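Local coordinates for Sts-2 protein (Mus musculus, PDB 3D6A) that probably interferes with CBL-mediated down-regulation of activated receptor tyrosine kinases, and is represented here by its histidine phosphatase domain, at residues S8-L13 / Q192-T197; I15-R20 / V200-A205; E62-L67 / S95-C100; Q74-G79 / I107-K112; V87-V92 / K115-R120. All blocks are in the same frame, centred on the assembly; numbering follows the deposited sequence.

Interaction 1: S8-L13 / Q192-T197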
# COMPACT_ATOMS: atom_id res chain seq x y z
N SER A 8 -12.08 -27.37 17.96
CA SER A 8 -11.62 -26.48 16.85
C SER A 8 -11.91 -27.10 15.49
O SER A 8 -12.10 -28.32 15.39
CB SER A 8 -10.12 -26.18 16.98
OG SER A 8 -9.37 -27.39 16.94
N ARG A 9 -11.93 -26.25 14.46
CA ARG A 9 -12.19 -26.68 13.08
C ARG A 9 -11.03 -26.36 12.16
O ARG A 9 -10.52 -25.24 12.14
CB ARG A 9 -13.49 -26.06 12.55
CG ARG A 9 -14.74 -26.68 13.15
CD ARG A 9 -16.00 -25.90 12.82
NE ARG A 9 -17.17 -26.56 13.41
CZ ARG A 9 -18.11 -27.21 12.72
NH1 ARG A 9 -18.03 -27.27 11.40
NH2 ARG A 9 -19.13 -27.79 13.36
N ARG A 10 -10.61 -27.38 11.42
CA ARG A 10 -9.58 -27.27 10.40
C ARG A 10 -10.08 -26.35 9.29
O ARG A 10 -11.26 -26.39 8.94
CB ARG A 10 -9.32 -28.67 9.84
CG ARG A 10 -8.03 -28.82 9.10
CD ARG A 10 -8.15 -30.04 8.24
NE ARG A 10 -6.89 -30.39 7.61
CZ ARG A 10 -6.70 -31.47 6.86
NH1 ARG A 10 -7.71 -32.31 6.62
NH2 ARG A 10 -5.50 -31.71 6.34
N GLY A 11 -9.18 -25.53 8.74
CA GLY A 11 -9.55 -24.56 7.72
C GLY A 11 -8.61 -24.51 6.52
O GLY A 11 -7.44 -24.84 6.64
N ILE A 12 -9.14 -24.12 5.38
CA ILE A 12 -8.37 -23.86 4.16
C ILE A 12 -8.67 -22.43 3.74
O ILE A 12 -9.81 -22.10 3.41
CB ILE A 12 -8.75 -24.84 3.01
CG1 ILE A 12 -8.30 -26.28 3.32
CG2 ILE A 12 -8.19 -24.35 1.64
CD1 ILE A 12 -6.80 -26.52 3.14
N LEU A 13 -7.65 -21.58 3.77
CA LEU A 13 -7.81 -20.18 3.34
C LEU A 13 -7.09 -20.01 2.01
O LEU A 13 -5.86 -20.13 1.93
CB LEU A 13 -7.27 -19.21 4.41
CG LEU A 13 -7.48 -17.68 4.32
CD1 LEU A 13 -8.94 -17.26 4.36
CD2 LEU A 13 -6.72 -16.98 5.43
N GLN A 192 -5.27 -34.66 10.68
CA GLN A 192 -5.46 -34.53 12.12
C GLN A 192 -5.13 -33.12 12.62
O GLN A 192 -5.48 -32.77 13.75
CB GLN A 192 -4.60 -35.58 12.84
CG GLN A 192 -5.35 -36.69 13.59
CD GLN A 192 -6.58 -37.24 12.88
OE1 GLN A 192 -6.48 -37.82 11.79
NE2 GLN A 192 -7.74 -37.10 13.52
N ASP A 193 -4.46 -32.31 11.79
CA ASP A 193 -4.13 -30.93 12.16
C ASP A 193 -5.40 -30.10 12.29
O ASP A 193 -6.36 -30.32 11.55
CB ASP A 193 -3.16 -30.30 11.16
CG ASP A 193 -2.08 -29.46 11.83
OD1 ASP A 193 -2.34 -28.87 12.91
OD2 ASP A 193 -0.95 -29.39 11.28
N MET A 194 -5.42 -29.16 13.22
CA MET A 194 -6.65 -28.42 13.52
C MET A 194 -6.56 -26.91 13.33
O MET A 194 -7.47 -26.18 13.75
CB MET A 194 -7.17 -28.76 14.91
CG MET A 194 -8.04 -30.01 14.99
SD MET A 194 -9.50 -29.97 13.93
CE MET A 194 -9.04 -31.16 12.67
N GLY A 195 -5.50 -26.43 12.71
CA GLY A 195 -5.41 -25.02 12.39
C GLY A 195 -5.76 -24.72 10.93
O GLY A 195 -6.46 -25.48 10.27
N ILE A 196 -5.24 -23.61 10.44
CA ILE A 196 -5.53 -23.12 9.11
C ILE A 196 -4.35 -23.39 8.18
O ILE A 196 -3.20 -23.12 8.53
CB ILE A 196 -5.91 -21.62 9.18
CG1 ILE A 196 -7.26 -21.49 9.90
CG2 ILE A 196 -5.94 -20.95 7.80
CD1 ILE A 196 -7.63 -20.06 10.27
N THR A 197 -4.66 -23.96 7.02
CA THR A 197 -3.71 -24.05 5.91
C THR A 197 -3.94 -22.92 4.89
O THR A 197 -5.08 -22.68 4.49
CB THR A 197 -3.83 -25.42 5.19
OG1 THR A 197 -3.42 -26.45 6.09
CG2 THR A 197 -2.97 -25.46 3.94
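Thr-197 N donates to Gly-11 O at 2.9 Å, while Gly-11 N reaches back to Gly-195 O at 3.1 Å and Leu-13 N to Thr-197 O at 2.9 Å. These bonds pair strands 11-16 and 196-201 in parallel in the middle of the sheet. Glycine suits position 11, because the side chain of Ile-196 fills the same face beside it. On the other face Ile-12 and Thr-197 lie side by side, CD1 of the isoleucine 3.8 Å from CB of the threonine. Before the strands, Arg-10 turns CG away from its own backbone N (chi1 -162°), and this lays its extended chain past Asp-193, with CG 3.3 Å from Asp-193 O; its NH2 goes on to Ile-187 O. Met-194, bent at its second and third torsions, brings SD 3.4 Å from Ser-8 O and CE 3.8 Å from Arg-10 CB. Main-chain bonds therefore set the register, while the side chains add packing, against one another and against main-chain carbonyls, but no further hydrogen bond between the two segments.

Interaction 2: I15-R20 / V200-A205. Unlike the reference sequence in segment 15-20: Ile-15 (reference Val). With W (tungsten ion), chain J.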
# COMPACT_ATOMS: atom_id res chain seq x y z
N ILE A 15 -5.95 -17.63 -0.93
CA ILE A 15 -5.57 -16.22 -1.04
C ILE A 15 -4.99 -15.89 -2.44
O ILE A 15 -4.05 -16.54 -2.88
CB ILE A 15 -4.51 -15.89 0.05
CG1 ILE A 15 -4.99 -16.36 1.43
CG2 ILE A 15 -4.17 -14.40 0.05
CD1 ILE A 15 -4.00 -16.14 2.57
N ARG A 16 -5.54 -14.89 -3.12
CA ARG A 16 -4.95 -14.39 -4.37
C ARG A 16 -3.72 -13.57 -4.01
O ARG A 16 -3.67 -12.90 -2.97
CB ARG A 16 -5.93 -13.50 -5.17
CG ARG A 16 -5.36 -13.04 -6.57
CD ARG A 16 -6.14 -11.89 -7.21
NE ARG A 16 -5.56 -11.53 -8.50
CZ ARG A 16 -5.78 -10.41 -9.18
NH1 ARG A 16 -6.62 -9.48 -8.72
NH2 ARG A 16 -5.15 -10.23 -10.35
N HIS A 17 -2.72 -13.65 -4.88
CA HIS A 17 -1.47 -12.89 -4.75
C HIS A 17 -1.72 -11.38 -4.76
O HIS A 17 -2.77 -10.90 -5.28
CB HIS A 17 -0.55 -13.24 -5.92
CG HIS A 17 -1.14 -12.94 -7.26
ND1 HIS A 17 -1.20 -11.66 -7.78
CD2 HIS A 17 -1.62 -13.76 -8.23
CE1 HIS A 17 -1.76 -11.70 -8.98
NE2 HIS A 17 -2.03 -12.97 -9.27
N GLY A 18 -0.74 -10.63 -4.24
CA GLY A 18 -0.80 -9.17 -4.25
C GLY A 18 -0.56 -8.60 -5.63
O GLY A 18 -0.29 -9.33 -6.58
N GLU A 19 -0.70 -7.27 -5.73
CA GLU A 19 -0.56 -6.54 -6.97
C GLU A 19 0.79 -6.87 -7.61
O GLU A 19 1.83 -6.78 -6.94
CB GLU A 19 -0.67 -5.03 -6.70
CG GLU A 19 -0.65 -4.16 -7.95
CD GLU A 19 -0.54 -2.69 -7.64
OE1 GLU A 19 0.56 -2.22 -7.24
OE2 GLU A 19 -1.57 -1.98 -7.82
N ARG A 20 0.76 -7.25 -8.88
CA ARG A 20 1.97 -7.42 -9.72
C ARG A 20 2.36 -6.15 -10.44
O ARG A 20 1.51 -5.29 -10.77
CB ARG A 20 1.82 -8.61 -10.70
CG ARG A 20 0.41 -9.02 -10.94
CD ARG A 20 0.20 -10.39 -11.59
NE ARG A 20 0.73 -10.47 -12.95
CZ ARG A 20 0.26 -11.30 -13.88
NH1 ARG A 20 -0.77 -12.10 -13.59
NH2 ARG A 20 0.81 -11.33 -15.10
N VAL A 200 -1.83 -20.01 -1.37
CA VAL A 200 -1.53 -18.74 -1.99
C VAL A 200 -1.35 -18.98 -3.47
O VAL A 200 -0.45 -19.71 -3.91
CB VAL A 200 -0.31 -18.06 -1.34
CG1 VAL A 200 -0.21 -16.62 -1.81
CG2 VAL A 200 -0.45 -18.08 0.18
N SER A 201 -2.25 -18.40 -4.26
CA SER A 201 -2.40 -18.82 -5.63
C SER A 201 -3.02 -17.70 -6.47
O SER A 201 -2.77 -16.52 -6.21
CB SER A 201 -3.22 -20.12 -5.66
OG SER A 201 -3.42 -20.60 -6.98
N HIS A 202 -3.80 -18.07 -7.47
CA HIS A 202 -4.37 -17.10 -8.40
C HIS A 202 -5.86 -16.95 -8.17
O HIS A 202 -6.47 -17.79 -7.51
CB HIS A 202 -4.13 -17.54 -9.84
CG HIS A 202 -2.71 -17.90 -10.11
ND1 HIS A 202 -1.80 -17.00 -10.60
CD2 HIS A 202 -2.04 -19.06 -9.92
CE1 HIS A 202 -0.62 -17.58 -10.71
NE2 HIS A 202 -0.74 -18.84 -10.30
N SER A 203 -6.44 -15.89 -8.75
CA SER A 203 -7.88 -15.65 -8.69
C SER A 203 -8.68 -16.92 -8.94
O SER A 203 -9.65 -17.20 -8.24
CB SER A 203 -8.27 -14.63 -9.76
OG SER A 203 -7.74 -13.39 -9.40
N SER A 204 -8.29 -17.67 -9.97
CA SER A 204 -8.99 -18.91 -10.36
C SER A 204 -9.11 -19.95 -9.22
O SER A 204 -10.13 -20.63 -9.11
CB SER A 204 -8.29 -19.52 -11.56
OG SER A 204 -6.93 -19.72 -11.22
N ALA A 205 -8.08 -20.03 -8.38
CA ALA A 205 -8.03 -20.97 -7.25
C ALA A 205 -9.13 -20.80 -6.21
O ALA A 205 -9.50 -21.78 -5.57
CB ALA A 205 -6.67 -20.91 -6.57
W W J . -3.52 -13.52 -11.24
O HOH W 1 -4.84 -13.77 -9.73
O HOH W 2 -3.40 -11.65 -12.03
O HOH W 3 -1.73 -14.43 -11.05
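The RHG signature of the histidine phosphatases, Arg-16, His-17 and Gly-18, meets Ser-201, His-202 and Ser-203 where two neighbouring parallel strands end and the active-site pocket begins. Ser-201 N donates to Ile-15 O at 2.9 Å, and His-17 N continues the pairing to Ser-201 O. The imidazole of His-17 folds back over its own main chain (chi1 59°), where ND1 donates almost straight, in the ring plane, to Gly-18 O at 2.8 Å. That bond fixes the ring's rotation and aims NE2 at the tungsten ion, 2.5 Å away. Arg-16 lays CG over one face of the ring, then carries its guanidinium to the metal's water ligands: NE donates to water 1 at 2.7 Å and NH2 to water 2 at 2.8 Å. Water 1 also accepts from Ser-203 N at 2.8 Å. The tungsten lies in the ring plane of His-202, whose ND1 is 2.6 Å from water 3 and whose NE2 is hydrogen-bonded to Ser-95 OG. A histidine nitrogen with N-H donors round the oxygens is an arrangement suited to a phosphoryl group, consistent with the histidine of this motif being the phosphate acceptor throughout the family.

Interaction 3: E62-L67 / S95-C100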
# COMPACT_ATOMS: atom_id res chain seq x y z
N GLU A 62 10.14 -12.01 -17.53
CA GLU A 62 9.22 -11.65 -18.60
C GLU A 62 7.80 -12.14 -18.36
O GLU A 62 6.85 -11.36 -18.38
CB GLU A 62 9.76 -12.21 -19.93
CG GLU A 62 9.35 -11.44 -21.17
CD GLU A 62 9.89 -12.07 -22.44
OE1 GLU A 62 11.13 -12.05 -22.64
OE2 GLU A 62 9.08 -12.58 -23.25
N ASN A 63 7.66 -13.44 -18.10
CA ASN A 63 6.34 -14.02 -17.84
C ASN A 63 6.21 -14.47 -16.39
O ASN A 63 5.37 -15.30 -16.08
CB ASN A 63 6.09 -15.22 -18.77
CG ASN A 63 6.27 -14.87 -20.23
OD1 ASN A 63 5.68 -13.91 -20.74
ND2 ASN A 63 7.10 -15.64 -20.91
N ASP A 64 7.05 -13.92 -15.52
CA ASP A 64 7.01 -14.24 -14.10
C ASP A 64 7.28 -12.97 -13.32
O ASP A 64 8.34 -12.85 -12.70
CB ASP A 64 8.03 -15.32 -13.77
CG ASP A 64 7.75 -16.03 -12.46
OD1 ASP A 64 6.62 -15.93 -11.94
OD2 ASP A 64 8.68 -16.71 -11.95
N PRO A 65 6.34 -12.01 -13.35
CA PRO A 65 6.60 -10.73 -12.72
C PRO A 65 6.51 -10.82 -11.19
O PRO A 65 5.79 -11.69 -10.67
CB PRO A 65 5.48 -9.83 -13.27
CG PRO A 65 4.36 -10.78 -13.55
CD PRO A 65 5.01 -12.05 -13.99
N PRO A 66 7.29 -9.98 -10.49
CA PRO A 66 7.20 -9.90 -9.05
C PRO A 66 6.06 -8.99 -8.61
O PRO A 66 5.46 -8.29 -9.43
CB PRO A 66 8.53 -9.25 -8.66
CG PRO A 66 8.83 -8.35 -9.79
CD PRO A 66 8.34 -9.08 -11.02
N LEU A 67 5.79 -9.00 -7.31
CA LEU A 67 4.91 -8.05 -6.66
C LEU A 67 5.45 -6.64 -6.81
O LEU A 67 6.65 -6.40 -6.77
CB LEU A 67 4.82 -8.39 -5.17
CG LEU A 67 3.71 -9.24 -4.54
CD1 LEU A 67 2.83 -10.07 -5.48
CD2 LEU A 67 4.23 -10.01 -3.32
N SER A 95 1.48 -21.43 -5.26
CA SER A 95 1.70 -21.56 -6.69
C SER A 95 3.18 -21.25 -6.96
O SER A 95 3.76 -20.37 -6.32
CB SER A 95 0.81 -20.57 -7.42
OG SER A 95 1.21 -20.37 -8.77
N PRO A 96 3.80 -21.97 -7.92
CA PRO A 96 5.21 -21.72 -8.25
C PRO A 96 5.50 -20.32 -8.83
O PRO A 96 6.66 -19.92 -8.90
CB PRO A 96 5.53 -22.81 -9.31
CG PRO A 96 4.22 -23.18 -9.88
CD PRO A 96 3.22 -23.04 -8.76
N ALA A 97 4.45 -19.59 -9.22
CA ALA A 97 4.59 -18.21 -9.71
C ALA A 97 5.22 -17.32 -8.65
O ALA A 97 4.82 -17.35 -7.50
CB ALA A 97 3.23 -17.64 -10.16
N LEU A 98 6.22 -16.54 -9.06
CA LEU A 98 6.94 -15.65 -8.16
C LEU A 98 6.02 -14.81 -7.31
O LEU A 98 6.22 -14.73 -6.10
CB LEU A 98 7.87 -14.74 -8.96
CG LEU A 98 8.75 -13.73 -8.23
CD1 LEU A 98 9.64 -14.45 -7.24
CD2 LEU A 98 9.58 -12.93 -9.25
N ARG A 99 5.02 -14.19 -7.93
CA ARG A 99 4.05 -13.34 -7.21
C ARG A 99 3.38 -14.06 -6.05
O ARG A 99 3.08 -13.44 -5.01
CB ARG A 99 2.99 -12.75 -8.17
CG ARG A 99 2.26 -13.78 -9.03
CD ARG A 99 1.62 -13.09 -10.20
NE ARG A 99 0.75 -13.94 -11.01
CZ ARG A 99 1.15 -14.66 -12.06
NH1 ARG A 99 2.44 -14.67 -12.42
NH2 ARG A 99 0.27 -15.37 -12.74
N CYS A 100 3.19 -15.37 -6.21
CA CYS A 100 2.52 -16.19 -5.19
C CYS A 100 3.46 -16.58 -4.05
O CYS A 100 3.09 -16.47 -2.87
CB CYS A 100 1.82 -17.41 -5.82
SG CYS A 100 0.60 -16.98 -7.13
O HOH W 4 4.81 -14.02 -11.04
O HOH W 5 9.04 -18.24 -10.08
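Asp-64 lies across Leu-98 at about a right angle, its carboxylate over the CB of the leucine, with OD1 3.4 Å from that carbon. The same oxygen accepts from Leu-98 N at 3.0 Å, on its syn side and 17° out of the carboxylate plane. Ala-97 is the N-cap residue, so this N-H belongs to the first turn of helix 98-111, where an acidic side chain is well placed against the positive end of the helix. With CG anti to its main-chain N (chi1 -161°), Asp-64 is swung toward that end. Water 4 extends the link: it donates to Asp-64 OD1 at 2.8 Å and to Pro-65 O, and accepts from Arg-99 N and from Arg-99 NH1 at 2.8 Å. The arginine thus reaches the aspartate through water, the direct separation of OD1 and NH1, 4.4 Å, being beyond a salt bridge. Each charge has its own partner elsewhere, Arg-54 for Asp-64 and Glu-132 for Arg-99. Ala-97 CB sits above one face of the Arg-99 guanidinium, displaced toward its rim. Apolar packing completes the contact: Pro-66 CB lies 3.9 Å from Leu-98 CD2, and Leu-67 CD1 meets Arg-99 CB at 3.8 Å. Rigid prolines suit this irregular, buried segment. The buried carboxylate is well supplied with donors, and its charge would probably steady the helix start that carries Arg-99 toward the tungsten ion.

Interaction 4: Q74-G79 / I107-K112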
# COMPACT_ATOMS: atom_id res chain seq x y z
N GLN A 74 0.08 -5.02 0.60
CA GLN A 74 -1.15 -5.79 0.73
C GLN A 74 -0.90 -7.13 1.44
O GLN A 74 -1.63 -7.51 2.36
CB GLN A 74 -1.80 -6.02 -0.64
CG GLN A 74 -2.21 -4.71 -1.34
CD GLN A 74 -2.45 -4.90 -2.83
OE1 GLN A 74 -1.90 -5.81 -3.46
NE2 GLN A 74 -3.25 -4.03 -3.40
N ALA A 75 0.13 -7.85 1.00
CA ALA A 75 0.48 -9.13 1.58
C ALA A 75 0.84 -9.00 3.06
O ALA A 75 0.39 -9.80 3.87
CB ALA A 75 1.63 -9.78 0.78
N ARG A 76 1.67 -8.01 3.39
CA ARG A 76 2.05 -7.74 4.77
C ARG A 76 0.87 -7.32 5.64
O ARG A 76 0.77 -7.70 6.81
CB ARG A 76 3.12 -6.65 4.83
CG ARG A 76 4.49 -7.15 4.41
CD ARG A 76 5.51 -6.07 4.62
NE ARG A 76 6.87 -6.56 4.47
CZ ARG A 76 7.86 -5.87 3.90
NH1 ARG A 76 7.65 -4.65 3.40
NH2 ARG A 76 9.08 -6.41 3.82
N LEU A 77 -0.04 -6.54 5.07
CA LEU A 77 -1.19 -6.07 5.82
C LEU A 77 -2.13 -7.24 6.19
O LEU A 77 -2.70 -7.26 7.29
CB LEU A 77 -1.95 -5.02 5.02
CG LEU A 77 -3.03 -4.29 5.80
CD1 LEU A 77 -2.36 -3.35 6.82
CD2 LEU A 77 -3.88 -3.53 4.80
N ALA A 78 -2.26 -8.19 5.27
CA ALA A 78 -3.06 -9.39 5.48
C ALA A 78 -2.40 -10.35 6.47
O ALA A 78 -3.10 -10.98 7.24
CB ALA A 78 -3.37 -10.09 4.16
N GLY A 79 -1.08 -10.50 6.43
CA GLY A 79 -0.38 -11.31 7.44
C GLY A 79 -0.48 -10.72 8.84
O GLY A 79 -0.68 -11.44 9.81
N ILE A 107 3.30 -12.69 4.00
CA ILE A 107 2.27 -13.07 4.97
C ILE A 107 2.92 -13.76 6.17
O ILE A 107 2.68 -13.39 7.32
CB ILE A 107 1.13 -13.96 4.36
CG1 ILE A 107 0.18 -13.15 3.46
CG2 ILE A 107 0.29 -14.63 5.47
CD1 ILE A 107 -0.62 -14.03 2.45
N LEU A 108 3.76 -14.76 5.90
CA LEU A 108 4.46 -15.49 6.96
C LEU A 108 5.38 -14.60 7.81
O LEU A 108 5.42 -14.75 9.03
CB LEU A 108 5.25 -16.65 6.37
CG LEU A 108 4.45 -17.86 5.89
CD1 LEU A 108 5.32 -18.73 4.98
CD2 LEU A 108 3.95 -18.67 7.08
N GLU A 109 6.10 -13.66 7.19
CA GLU A 109 6.95 -12.73 7.95
C GLU A 109 6.16 -11.93 9.00
O GLU A 109 6.64 -11.76 10.13
CB GLU A 109 7.71 -11.77 7.01
CG GLU A 109 8.77 -12.48 6.16
CD GLU A 109 9.51 -11.56 5.19
OE1 GLU A 109 8.99 -10.47 4.82
OE2 GLU A 109 10.63 -11.93 4.77
N GLU A 110 4.97 -11.46 8.63
CA GLU A 110 4.10 -10.72 9.54
C GLU A 110 3.34 -11.61 10.53
O GLU A 110 2.87 -11.12 11.55
CB GLU A 110 3.11 -9.84 8.77
CG GLU A 110 3.75 -8.79 7.89
CD GLU A 110 4.47 -7.71 8.67
OE1 GLU A 110 4.02 -7.39 9.79
OE2 GLU A 110 5.48 -7.19 8.16
N LEU A 111 3.21 -12.90 10.23
CA LEU A 111 2.69 -13.90 11.18
C LEU A 111 3.74 -14.23 12.22
O LEU A 111 3.43 -14.77 13.28
CB LEU A 111 2.30 -15.20 10.46
CG LEU A 111 0.85 -15.68 10.21
CD1 LEU A 111 -0.21 -14.97 11.06
CD2 LEU A 111 0.49 -15.61 8.78
N LYS A 112 4.99 -13.90 11.88
CA LYS A 112 6.18 -14.22 12.65
C LYS A 112 6.49 -15.72 12.57
O LYS A 112 7.02 -16.31 13.52
CB LYS A 112 6.06 -13.74 14.10
CG LYS A 112 5.83 -12.26 14.31
CD LYS A 112 5.74 -11.97 15.82
CE LYS A 112 5.20 -10.58 16.13
NZ LYS A 112 6.05 -9.49 15.53
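Arg-76 crosses Glu-110 at a slant, and its chain from CB to NE meets it atom by atom. Its CB is 3.8 Å from Glu-110 CG, its CG passes both that carbon and OE2, and its CD comes 3.7 Å from Glu-110 OE2. NE then stands 4.0 Å from Glu-110 OE2 in a long salt bridge, charge alone, because the oxygen is well out of the guanidinium plane and the two flat groups are turned 76° apart. At the end, NH2 looks toward Glu-109 OE1 from 4.2 Å, near the guanidinium plane but beyond a salt bridge. Glu-110 keeps its carboxylate over this chain by bending at its second torsion (chi2 -68°), and its CG rests 3.4 Å from Arg-76 O. Such long, charged side chains suit the solvent side of the contact, their methylenes packing while their ends stay near water. Deeper in, Gly-79 meets Ile-107 with their CA atoms only 4.0 Å apart; with no side chain on Gly-79, the backbone of the second helix can come this close. Ile-107 also lays CG1 3.4 Å from Ala-75 O, and Leu-111 turns CD1 toward Gly-79 O. Beyond it Lys-112, with positive phi, ends helix 98-111 in a Schellman motif. The axes of the two short segments approach to 7.4 Å and cross at -37°, a close helix pair of the kind that small residues permit, here joining helices 69-85 and 98-111 of the alpha/beta phosphatase fold.

Interaction 5: V87-V92 / K115-R120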
# COMPACT_ATOMS: atom_id res chain seq x y z
N VAL A 87 -5.69 -16.70 14.96
CA VAL A 87 -5.81 -18.00 14.33
C VAL A 87 -4.46 -18.72 14.24
O VAL A 87 -3.41 -18.09 14.10
CB VAL A 87 -6.55 -17.94 12.97
CG1 VAL A 87 -7.94 -17.33 13.15
CG2 VAL A 87 -5.73 -17.20 11.90
N ARG A 88 -4.52 -20.04 14.37
CA ARG A 88 -3.35 -20.89 14.25
C ARG A 88 -3.17 -21.27 12.78
O ARG A 88 -4.07 -21.86 12.19
CB ARG A 88 -3.55 -22.15 15.10
CG ARG A 88 -2.46 -23.20 14.93
CD ARG A 88 -2.45 -24.22 16.07
NE ARG A 88 -1.23 -25.02 16.01
CZ ARG A 88 -1.17 -26.26 15.54
NH1 ARG A 88 -2.27 -26.87 15.12
NH2 ARG A 88 -0.00 -26.89 15.49
N VAL A 89 -2.04 -20.88 12.19
CA VAL A 89 -1.71 -21.24 10.82
C VAL A 89 -0.68 -22.37 10.85
O VAL A 89 0.39 -22.22 11.45
CB VAL A 89 -1.16 -20.03 10.01
CG1 VAL A 89 -0.52 -20.48 8.69
CG2 VAL A 89 -2.27 -18.97 9.76
N THR A 90 -0.99 -23.47 10.19
CA THR A 90 -0.19 -24.69 10.29
C THR A 90 0.60 -25.13 9.06
O THR A 90 1.54 -25.92 9.17
CB THR A 90 -1.06 -25.87 10.77
OG1 THR A 90 -2.30 -25.88 10.03
CG2 THR A 90 -1.38 -25.69 12.21
N ALA A 91 0.21 -24.63 7.89
CA ALA A 91 0.87 -24.99 6.64
C ALA A 91 0.58 -23.90 5.61
O ALA A 91 -0.40 -23.19 5.74
CB ALA A 91 0.40 -26.35 6.13
N VAL A 92 1.46 -23.76 4.63
CA VAL A 92 1.32 -22.78 3.56
C VAL A 92 1.73 -23.45 2.26
O VAL A 92 2.82 -24.01 2.15
CB VAL A 92 2.20 -21.48 3.83
CG1 VAL A 92 2.03 -20.46 2.70
CG2 VAL A 92 1.83 -20.84 5.18
N LYS A 115 10.23 -18.49 9.77
CA LYS A 115 11.28 -19.43 10.14
C LYS A 115 10.69 -20.79 10.48
O LYS A 115 11.33 -21.82 10.30
CB LYS A 115 12.05 -18.92 11.36
CG LYS A 115 12.63 -17.51 11.26
CD LYS A 115 13.52 -17.22 12.49
CE LYS A 115 13.90 -15.74 12.61
NZ LYS A 115 14.83 -15.50 13.77
N LYS A 116 9.46 -20.78 11.00
CA LYS A 116 8.85 -21.99 11.53
C LYS A 116 8.18 -22.84 10.46
O LYS A 116 8.19 -24.08 10.54
CB LYS A 116 7.84 -21.62 12.63
CG LYS A 116 7.00 -22.80 13.10
CD LYS A 116 5.93 -22.37 14.12
CE LYS A 116 5.09 -23.57 14.56
NZ LYS A 116 5.94 -24.63 15.21
N LEU A 117 7.57 -22.19 9.46
CA LEU A 117 6.85 -22.92 8.42
C LEU A 117 7.52 -22.72 7.08
O LEU A 117 7.88 -21.60 6.72
CB LEU A 117 5.38 -22.46 8.34
CG LEU A 117 4.51 -22.54 9.59
CD1 LEU A 117 3.17 -21.87 9.33
CD2 LEU A 117 4.31 -23.99 10.06
N LYS A 118 7.71 -23.82 6.36
CA LYS A 118 8.28 -23.78 5.03
C LYS A 118 7.14 -23.70 4.03
O LYS A 118 6.08 -24.31 4.23
CB LYS A 118 9.13 -25.01 4.75
CG LYS A 118 10.38 -25.13 5.59
CD LYS A 118 11.03 -26.48 5.35
CE LYS A 118 12.34 -26.61 6.09
NZ LYS A 118 12.83 -28.02 6.04
N ILE A 119 7.36 -22.91 2.98
CA ILE A 119 6.40 -22.73 1.93
C ILE A 119 6.52 -23.96 1.05
O ILE A 119 7.59 -24.24 0.53
CB ILE A 119 6.69 -21.43 1.11
CG1 ILE A 119 6.49 -20.19 2.00
CG2 ILE A 119 5.83 -21.38 -0.15
CD1 ILE A 119 7.27 -18.95 1.58
N ARG A 120 5.42 -24.70 0.89
CA ARG A 120 5.40 -25.84 -0.02
C ARG A 120 4.97 -25.37 -1.41
O ARG A 120 3.86 -24.86 -1.59
CB ARG A 120 4.43 -26.90 0.51
CG ARG A 120 4.92 -27.55 1.79
CD ARG A 120 3.87 -28.43 2.42
NE ARG A 120 4.38 -28.99 3.67
CZ ARG A 120 3.63 -29.54 4.62
NH1 ARG A 120 2.32 -29.61 4.48
NH2 ARG A 120 4.20 -30.02 5.71
O HOH W 6 3.94 -25.25 5.12
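The guanidinium of Arg-120 has water 6 above one face, 4.0 Å from the plane and displaced toward the rim, while Ala-91 CB approaches obliquely, 4.1 Å from NH1. On the other segment, the guanidinium of Arg-88 carries Thr-90 CG2 over one face, 3.2 Å above its plane, and its NH1 is held by Asp-193 in a salt bridge. Between the main chains of these two segments there is one direct bond, Arg-120 N to Val-92 O at 3.0 Å. Just before it the strands part, and water 6 fills in, accepting from Val-92 N at 2.9 Å and donating to Lys-118 O. This is the parallel pairing of a beta-alpha-beta unit, in which strand 89-94 is followed by helix 98-111 and then by strand 119-121, the outermost strand on that side of the sheet within the chain. Leu-117, just ahead of strand 119-121, reaches across with both methyls: CD1 lies 3.5 Å from Val-89 O and 4.0 Å from Val-89 CG1, and CD2 packs on Thr-90 O. Its CG is anti to the carbonyl carbon (chi1 -56°), which directs the branched end toward strand 89-94, and a leucine suits the spot because its fork straddles successive peptides. Leu-108 of the connecting helix packs on Val-92, Ile-119 and Leu-117 alike.

How the interactions relate
Interactions 1 and 2 lie at opposite ends of the same strand pair, their centres 20 Å apart, and the second delivers His-17 and His-202 to the tungsten site. Interaction 3 borders that site, 10 Å from interaction 2 between centres: Val-200 O is 2.9 Å from Ser-95 N, a probable hydrogen bond, and the Arg-99 side chain comes within about 4 Å of the tungsten. Interaction 5 continues the sheet from interaction 1, Ile-196 N lying 2.7 Å from Arg-88 O. Interaction 4 joins two helices, and helix 98-111 lies against the sheet, where Ile-107 CD1 meets Ile-15 CD1 of interaction 2 at 4.0 Å; Gln-74 OE1 is 3.0 Å from Glu-19 N of interaction 2, a probable hydrogen bond.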